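Local coordinates for protein anaerobically-induced outer membrane porin OprE (Pseudomonas aeruginosa, PDB 4FRX) that probably forms a channel through the outer membrane, as a beta-barrel porin of the OprD family, at residues 327-331 and 332-336; 126-129 and 130-133. One frame throughout, in Å; residues are numbered along the deposited sequence.

Overall arrangement
Contact 2 (126-133) comes first along the chain and contact 1 (327-336) some 200 residues later, both within the OprD-family beta-barrel. Contact 2 is the tip of the hairpin made by strands 123-128 and 131-132; contact 1 is a turn in the loop joining strand 295-305 to strand 340-349. Their centres lie about 16 Å apart and their nearest atoms about 8 Å, without touching. The centre of contact 2 is about 6 Å and that of contact 1 about 11 Å from the centre of the chain, as expected of segments folded inward from the barrel wall. The loop of contact 1 also supplies neighbours to contact 2: Leu313, Thr322 and Tyr324 touch its hairpin. The two inward segments thus probably help to narrow the channel.

Contact 1 (327-331 and 332-336); sequences TDVQI and GKFQR
Lys333 NZ is gripped by Asp328, a water and a carbonyl. Lys333 NZ makes a salt bridge to Asp328 OD2 at 2.9 Å, on the syn side of the carboxylate but 35° out of its plane. Water 1 accepts a second bond from Lys333 NZ, also at 2.9 Å, and Ser321 O another. Water 1 in turn donates to Val329 O at 2.7 Å, so the lysine is tied back to the turn backbone. Asp328 and Lys333 run side by side, pointing the same way, and a bend at the end of the lysine chain (chi4 -60°) brings NZ to the carboxylate. Asp328 OD2 also accepts from Ala323 N, which ties this ion pair to an earlier part of the same loop.

The turn itself is closed by Val329 N to Gly332 O, 3.1 Å with 162° at the hydrogen. At its base, Thr327 OG1 donates to Lys333 O at 2.6 Å, approaching from above the carbonyl plane; Gln302 NE2 is bonded to the same hydroxyl. On the apolar side, Thr327 CB packs on Phe334 CB at 3.7 Å, while Val329 CG2 meets the edge of the phenyl ring, near its plane, at Phe334 CE1 (4.0 Å).

This irregular loop segment is bonded to the barrel wall: Glu381 of strand 377-389 accepts from the backbone N of both Ile331 and Gly332, and Asp383 from that of Gln330. Thr327, Val329 and Phe334 all touch Leu365 of strand 358-370, and Ile331 reaches Ala405 and Phe407 on strand 399-409.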
loop_
_atom_site.group_PDB
_atom_site.type_symbol
_atom_site.label_atom_id
_atom_site.label_comp_id
_atom_site.label_asym_id
_atom_site.label_seq_id
_atom_site.Cartn_x
_atom_site.Cartn_y
_atom_site.Cartn_z
ATOM N N THR A 327 -1.575 -3.785 10.649
ATOM C CA THR A 327 -1.101 -5.157 10.532
ATOM C C THR A 327 -0.648 -5.517 9.109
ATOM O O THR A 327 -0.344 -6.671 8.833
ATOM C CB THR A 327 -2.193 -6.151 10.962
ATOM O OG1 THR A 327 -3.352 -5.982 10.126
ATOM C CG2 THR A 327 -2.579 -5.936 12.429
ATOM N N ASP A 328 -0.595 -4.542 8.205
ATOM C CA ASP A 328 -0.118 -4.829 6.853
ATOM C C ASP A 328 1.398 -4.832 6.918
ATOM O O ASP A 328 2.018 -3.780 6.976
ATOM C CB ASP A 328 -0.624 -3.804 5.830
ATOM C CG ASP A 328 -0.255 -4.176 4.384
ATOM O OD1 ASP A 328 0.942 -4.359 4.081
ATOM O OD2 ASP A 328 -1.167 -4.275 3.537
ATOM N N VAL A 329 1.978 -6.028 6.908
ATOM C CA VAL A 329 3.406 -6.215 7.151
ATOM C C VAL A 329 4.048 -6.963 5.977
ATOM O O VAL A 329 3.505 -6.966 4.876
ATOM C CB VAL A 329 3.665 -6.914 8.510
ATOM C CG1 VAL A 329 3.239 -5.993 9.658
ATOM C CG2 VAL A 329 2.879 -8.219 8.607
ATOM N N GLN A 330 5.209 -7.572 6.192
ATOM C CA GLN A 330 6.006 -8.019 5.054
ATOM C C GLN A 330 5.355 -9.179 4.316
ATOM O O GLN A 330 5.350 -9.220 3.086
ATOM C CB GLN A 330 7.445 -8.368 5.480
ATOM C CG GLN A 330 8.321 -8.806 4.323
ATOM C CD GLN A 330 9.753 -9.097 4.737
ATOM O OE1 GLN A 330 10.212 -8.644 5.788
ATOM N NE2 GLN A 330 10.470 -9.859 3.901
ATOM N N ILE A 331 4.803 -10.125 5.066
ATOM C CA ILE A 331 4.160 -11.276 4.439
ATOM C C ILE A 331 2.648 -11.190 4.602
ATOM O O ILE A 331 1.923 -11.093 3.608
ATOM C CB ILE A 331 4.690 -12.612 4.992
ATOM C CG1 ILE A 331 6.176 -12.778 4.642
ATOM C CG2 ILE A 331 3.865 -13.787 4.461
ATOM C CD1 ILE A 331 6.818 -14.057 5.224
ATOM N N GLY A 332 2.177 -11.196 5.846
ATOM C CA GLY A 332 0.744 -11.245 6.109
ATOM C C GLY A 332 0.108 -9.870 6.215
ATOM O O GLY A 332 0.812 -8.853 6.214
ATOM N N LYS A 333 -1.222 -9.833 6.295
ATOM C CA LYS A 333 -1.928 -8.580 6.541
ATOM C C LYS A 333 -2.893 -8.683 7.726
ATOM O O LYS A 333 -3.495 -7.685 8.125
ATOM C CB LYS A 333 -2.679 -8.106 5.287
ATOM C CG LYS A 333 -1.779 -7.875 4.073
ATOM C CD LYS A 333 -2.583 -7.364 2.877
ATOM C CE LYS A 333 -1.725 -7.313 1.599
ATOM N NZ LYS A 333 -0.541 -6.414 1.751
ATOM N N PHE A 334 -3.026 -9.886 8.280
ATOM C CA PHE A 334 -3.920 -10.155 9.423
ATOM C C PHE A 334 -5.314 -9.556 9.206
ATOM O O PHE A 334 -5.898 -8.963 10.105
ATOM C CB PHE A 334 -3.282 -9.644 10.728
ATOM C CG PHE A 334 -1.984 -10.315 11.045
ATOM C CD1 PHE A 334 -0.836 -10.010 10.313
ATOM C CD2 PHE A 334 -1.911 -11.279 12.032
ATOM C CE1 PHE A 334 0.369 -10.651 10.568
ATOM C CE2 PHE A 334 -0.712 -11.922 12.304
ATOM C CZ PHE A 334 0.433 -11.613 11.567
ATOM N N GLN A 335 -5.838 -9.760 8.006
ATOM C CA GLN A 335 -7.006 -9.046 7.532
ATOM C C GLN A 335 -8.224 -9.950 7.421
ATOM O O GLN A 335 -9.247 -9.552 6.871
ATOM C CB GLN A 335 -6.684 -8.391 6.182
ATOM C CG GLN A 335 -6.861 -9.274 4.945
ATOM C CD GLN A 335 -5.983 -10.525 4.931
ATOM O OE1 GLN A 335 -5.050 -10.668 5.727
ATOM N NE2 GLN A 335 -6.291 -11.445 4.015
ATOM N N ARG A 336 -8.121 -11.156 7.977
ATOM C CA ARG A 336 -9.136 -12.187 7.784
ATOM C C ARG A 336 -10.337 -11.990 8.693
ATOM O O ARG A 336 -10.203 -11.488 9.801
ATOM C CB ARG A 336 -8.542 -13.573 8.050
ATOM C CG ARG A 336 -7.247 -13.862 7.277
ATOM C CD ARG A 336 -6.640 -15.167 7.780
ATOM N NE ARG A 336 -5.192 -15.226 7.587
ATOM C CZ ARG A 336 -4.600 -15.708 6.498
ATOM N NH1 ARG A 336 -5.330 -16.174 5.491
ATOM N NH2 ARG A 336 -3.276 -15.724 6.415
HETATM O O HOH W 1 1.562 -7.757 3.248
#

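Contact 2 (126-129 and 130-133); sequences PKLP and VVTY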
loop_
_atom_site.group_PDB
_atom_site.type_symbol
_atom_site.label_atom_id
_atom_site.label_comp_id
_atom_site.label_asym_id
_atom_site.label_seq_id
_atom_site.Cartn_x
_atom_site.Cartn_y
_atom_site.Cartn_z
ATOM N N PRO A 126 -1.978 6.793 -5.615
ATOM C CA PRO A 126 -2.466 7.353 -4.350
ATOM C C PRO A 126 -1.852 6.654 -3.128
ATOM O O PRO A 126 -1.492 5.491 -3.207
ATOM C CB PRO A 126 -3.979 7.092 -4.405
ATOM C CG PRO A 126 -4.283 6.787 -5.868
ATOM C CD PRO A 126 -3.042 6.141 -6.397
ATOM N N LYS A 127 -1.724 7.377 -2.021
ATOM C CA LYS A 127 -1.327 6.775 -0.755
ATOM C C LYS A 127 -2.318 7.204 0.333
ATOM O O LYS A 127 -1.994 8.029 1.181
ATOM C CB LYS A 127 0.102 7.193 -0.386
ATOM C CG LYS A 127 1.155 6.800 -1.417
ATOM C CD LYS A 127 2.561 7.133 -0.942
ATOM C CE LYS A 127 2.889 6.415 0.359
ATOM N NZ LYS A 127 3.035 4.943 0.178
ATOM N N LEU A 128 -3.518 6.623 0.302
ATOM C CA LEU A 128 -4.646 7.086 1.112
ATOM C C LEU A 128 -5.194 5.933 1.908
ATOM O O LEU A 128 -4.948 4.778 1.570
ATOM C CB LEU A 128 -5.775 7.595 0.201
ATOM C CG LEU A 128 -5.442 8.734 -0.754
ATOM C CD1 LEU A 128 -6.672 9.081 -1.583
ATOM C CD2 LEU A 128 -4.925 9.944 -0.002
ATOM N N PRO A 129 -5.970 6.229 2.955
ATOM C CA PRO A 129 -6.495 5.106 3.745
ATOM C C PRO A 129 -7.414 4.145 2.990
ATOM O O PRO A 129 -7.527 3.005 3.408
ATOM C CB PRO A 129 -7.248 5.804 4.872
ATOM C CG PRO A 129 -6.458 7.086 5.073
ATOM C CD PRO A 129 -6.073 7.518 3.679
ATOM N N VAL A 130 -8.040 4.580 1.899
ATOM C CA VAL A 130 -8.949 3.711 1.170
ATOM C C VAL A 130 -8.320 3.207 -0.135
ATOM O O VAL A 130 -8.920 2.411 -0.841
ATOM C CB VAL A 130 -10.274 4.434 0.864
ATOM C CG1 VAL A 130 -11.076 4.610 2.151
ATOM C CG2 VAL A 130 -9.992 5.790 0.245
ATOM N N VAL A 131 -7.106 3.665 -0.431
ATOM C CA VAL A 131 -6.352 3.160 -1.583
ATOM C C VAL A 131 -4.893 3.613 -1.547
ATOM O O VAL A 131 -4.584 4.807 -1.536
ATOM C CB VAL A 131 -7.007 3.543 -2.952
ATOM C CG1 VAL A 131 -7.273 5.051 -3.048
ATOM C CG2 VAL A 131 -6.149 3.029 -4.143
ATOM N N THR A 132 -3.977 2.654 -1.486
ATOM C CA THR A 132 -2.564 3.017 -1.637
ATOM C C THR A 132 -1.867 1.978 -2.486
ATOM O O THR A 132 -2.170 0.784 -2.407
ATOM C CB THR A 132 -1.772 3.237 -0.317
ATOM O OG1 THR A 132 -0.733 2.256 -0.196
ATOM C CG2 THR A 132 -2.646 3.174 0.854
ATOM N N TYR A 133 -0.968 2.447 -3.334
ATOM C CA TYR A 133 -0.307 1.555 -4.260
ATOM C C TYR A 133 0.761 0.719 -3.561
ATOM O O TYR A 133 1.427 1.184 -2.632
ATOM C CB TYR A 133 0.288 2.332 -5.427
ATOM C CG TYR A 133 1.521 3.156 -5.105
ATOM C CD1 TYR A 133 1.415 4.401 -4.487
ATOM C CD2 TYR A 133 2.791 2.701 -5.455
ATOM C CE1 TYR A 133 2.545 5.153 -4.210
ATOM C CE2 TYR A 133 3.920 3.447 -5.192
ATOM C CZ TYR A 133 3.792 4.671 -4.568
ATOM O OH TYR A 133 4.914 5.418 -4.311
#
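Lys127 and Tyr133 lie across each other at the open end of a tight beta hairpin whose short, weakly bonded strands are joined by a type I turn from Leu128 to Val131. Lys127 CG meets the ring obliquely, 3.5 Å from Tyr133 CE1, and CD lies near the same ring atom. Tyr133 holds its ring there with CG between the backbone N and the carbonyl carbon (chi1 73°), which also sets the ring edge in plane with Pro126 O, 3.4 Å from Tyr133 CD1.

Lys127 and Thr132 form an antiparallel non-hydrogen-bonded pair, with Thr132 CB resting 3.6 Å from Lys127 CA and both side chains on one face. Leu128 and Val131 point to the other face. There Val131 CG1 lies 4.1 Å from Pro126 CB, with Leu128 CD1 slightly farther off, so a single methyl bridges the proline and the leucine. Beyond the hairpin this apolar face is extended by aromatics of the barrel: Phe143 touches Pro126 and Val131, Phe195 touches Val131, and Tyr197 touches Leu128.

The backbone holds the two arms together through Leu128 N to Val131 O at 2.8 Å, the donor sitting 40° above the carbonyl plane. At the open end Pro126 O takes two donors from the returning arm: the N-H of Tyr133, and the CA-H of Thr132, whose CA lies 3.1 Å from that oxygen with 153° at the hydrogen.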